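Local coordinates for protein mannitol dehydrogenase (Helicobacter pylori, PDB 3TWO) that probably catalyses the zinc-dependent, NADP(H)-linked interconversion of cinnamyl alcohols and the corresponding aldehydes, at residues P168-K173 with V197-E202. Sequence-based numbering, arbitrary orientation.
Sequences PLKFSK and VAMGAE
Met199 reaches across from the end of helix 187-198 and lays its thioether against the last turn of helix 158-171, meeting Leu169 and Lys170. Its chain runs out extended as far as the sulfur (chi2 168°) and then turns at chi3 (83°), which brings the methyl round to the helix backbone. Met199 SD packs 4.0 Å from Leu169 CB, at the root of that side chain. Met199 CE lies 3.8 Å from the carbonyl oxygen Leu169 O. Lys170 gets there by bending: a chain folded at each torsion from chi2 onward brings Lys170 CE to 3.6 Å from Met199 CE, the two side chains crossing at a slant. No hydrogen bond joins the segments, and the contact is small, made by van der Waals packing of the thioether on two aliphatic groups and a carbonyl oxygen, with Leu169 buried beneath it and Lys170 on the solvent side. Both helices finish here in Schellman motifs, with Lys173 and Gly200 at positive phi, the latter in the left-handed region that glycine favours. The contact thus joins two helix ends in the Rossmann-type coenzyme domain: Leu169 also packs on Tyr195 and Ala196 of helix 187-198 and on Phe237 of strand 235-240, while beyond Gly200 the chain enters strand 202-206, next to strand 179-183 in the parallel sheet.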
loop_
_atom_site.group_PDB
_atom_site.type_symbol
_atom_site.label_atom_id
_atom_site.label_comp_id
_atom_site.label_asym_id
_atom_site.label_seq_id
_atom_site.Cartn_x
_atom_site.Cartn_y
_atom_site.Cartn_z
ATOM N N PRO B 168 1.938 2.515 14.714
ATOM C CA PRO B 168 2.577 2.529 13.378
ATOM C C PRO B 168 3.860 3.345 13.413
ATOM O O PRO B 168 4.766 3.111 12.611
ATOM C CB PRO B 168 1.544 3.235 12.494
ATOM C CG PRO B 168 0.575 3.871 13.471
ATOM C CD PRO B 168 0.575 3.033 14.676
ATOM N N LEU B 169 3.937 4.277 14.355
ATOM C CA LEU B 169 5.162 5.028 14.564
ATOM C C LEU B 169 6.332 4.082 14.901
ATOM O O LEU B 169 7.427 4.229 14.314
ATOM C CB LEU B 169 4.992 6.137 15.647
ATOM C CG LEU B 169 4.239 7.405 15.233
ATOM C CD1 LEU B 169 3.874 8.302 16.467
ATOM C CD2 LEU B 169 5.011 8.247 14.144
ATOM N N LYS B 170 6.095 3.132 15.806
ATOM C CA LYS B 170 7.061 2.098 16.145
ATOM C C LYS B 170 7.234 1.108 15.019
ATOM O O LYS B 170 8.332 0.734 14.731
ATOM C CB LYS B 170 6.611 1.253 17.365
ATOM C CG LYS B 170 6.099 2.084 18.521
ATOM C CD LYS B 170 7.143 2.247 19.548
ATOM C CE LYS B 170 8.385 2.849 19.119
ATOM N NZ LYS B 170 9.357 1.958 19.954
ATOM N N PHE B 171 6.142 0.656 14.422
ATOM C CA PHE B 171 6.232 -0.285 13.309
ATOM C C PHE B 171 7.110 0.236 12.139
ATOM O O PHE B 171 7.925 -0.513 11.623
ATOM C CB PHE B 171 4.821 -0.606 12.788
ATOM C CG PHE B 171 4.778 -1.488 11.572
ATOM C CD1 PHE B 171 5.104 -2.855 11.640
ATOM C CD2 PHE B 171 4.332 -0.969 10.344
ATOM C CE1 PHE B 171 4.982 -3.693 10.475
ATOM C CE2 PHE B 171 4.226 -1.791 9.209
ATOM C CZ PHE B 171 4.544 -3.170 9.281
ATOM N N SER B 172 6.933 1.508 11.752
ATOM C CA SER B 172 7.759 2.123 10.690
ATOM C C SER B 172 9.135 2.635 11.205
ATOM O O SER B 172 9.881 3.267 10.455
ATOM C CB SER B 172 6.991 3.266 9.993
ATOM O OG SER B 172 5.872 2.786 9.235
ATOM N N LYS B 173 9.451 2.366 12.477
ATOM C CA LYS B 173 10.743 2.755 13.061
ATOM C C LYS B 173 11.012 4.256 12.998
ATOM O O LYS B 173 12.117 4.701 12.724
ATOM C CB LYS B 173 11.888 2.014 12.348
ATOM C CG LYS B 173 11.898 0.512 12.527
ATOM C CD LYS B 173 12.945 0.010 11.481
ATOM C CE LYS B 173 13.562 -1.340 11.863
ATOM N NZ LYS B 173 12.428 -2.160 12.340
ATOM N N VAL B 197 7.384 13.718 17.822
ATOM C CA VAL B 197 8.333 14.676 18.385
ATOM C C VAL B 197 9.167 14.024 19.510
ATOM O O VAL B 197 10.386 14.168 19.514
ATOM C CB VAL B 197 7.651 15.934 18.993
ATOM C CG1 VAL B 197 8.742 16.896 19.720
ATOM C CG2 VAL B 197 6.899 16.681 17.955
ATOM N N ALA B 198 8.537 13.313 20.447
ATOM C CA ALA B 198 9.286 12.629 21.518
ATOM C C ALA B 198 10.270 11.589 20.936
ATOM O O ALA B 198 11.266 11.278 21.560
ATOM C CB ALA B 198 8.313 11.938 22.469
ATOM N N MET B 199 9.980 11.051 19.747
ATOM C CA MET B 199 10.843 10.065 19.104
ATOM C C MET B 199 11.993 10.670 18.281
ATOM O O MET B 199 12.765 9.941 17.677
ATOM C CB MET B 199 10.005 9.133 18.218
ATOM C CG MET B 199 9.197 8.142 19.041
ATOM S SD MET B 199 7.942 7.266 18.087
ATOM C CE MET B 199 8.933 5.945 17.373
ATOM N N GLY B 200 12.092 12.002 18.256
ATOM C CA GLY B 200 13.164 12.680 17.529
ATOM C C GLY B 200 12.812 13.091 16.097
ATOM O O GLY B 200 13.707 13.562 15.357
ATOM N N ALA B 201 11.547 12.931 15.693
ATOM C CA ALA B 201 11.145 13.262 14.322
ATOM C C ALA B 201 11.060 14.744 14.073
ATOM O O ALA B 201 10.907 15.554 14.994
ATOM C CB ALA B 201 9.828 12.644 13.950
ATOM N N GLU B 202 11.155 15.087 12.798
ATOM C CA GLU B 202 10.896 16.419 12.354
ATOM C C GLU B 202 9.456 16.341 11.818
ATOM O O GLU B 202 9.204 15.630 10.846
ATOM C CB GLU B 202 11.907 16.817 11.263
ATOM C CG GLU B 202 11.846 18.238 10.992
ATOM C CD GLU B 202 12.923 18.748 9.996
ATOM O OE1 GLU B 202 13.302 19.918 10.170
ATOM O OE2 GLU B 202 13.392 18.037 9.067
#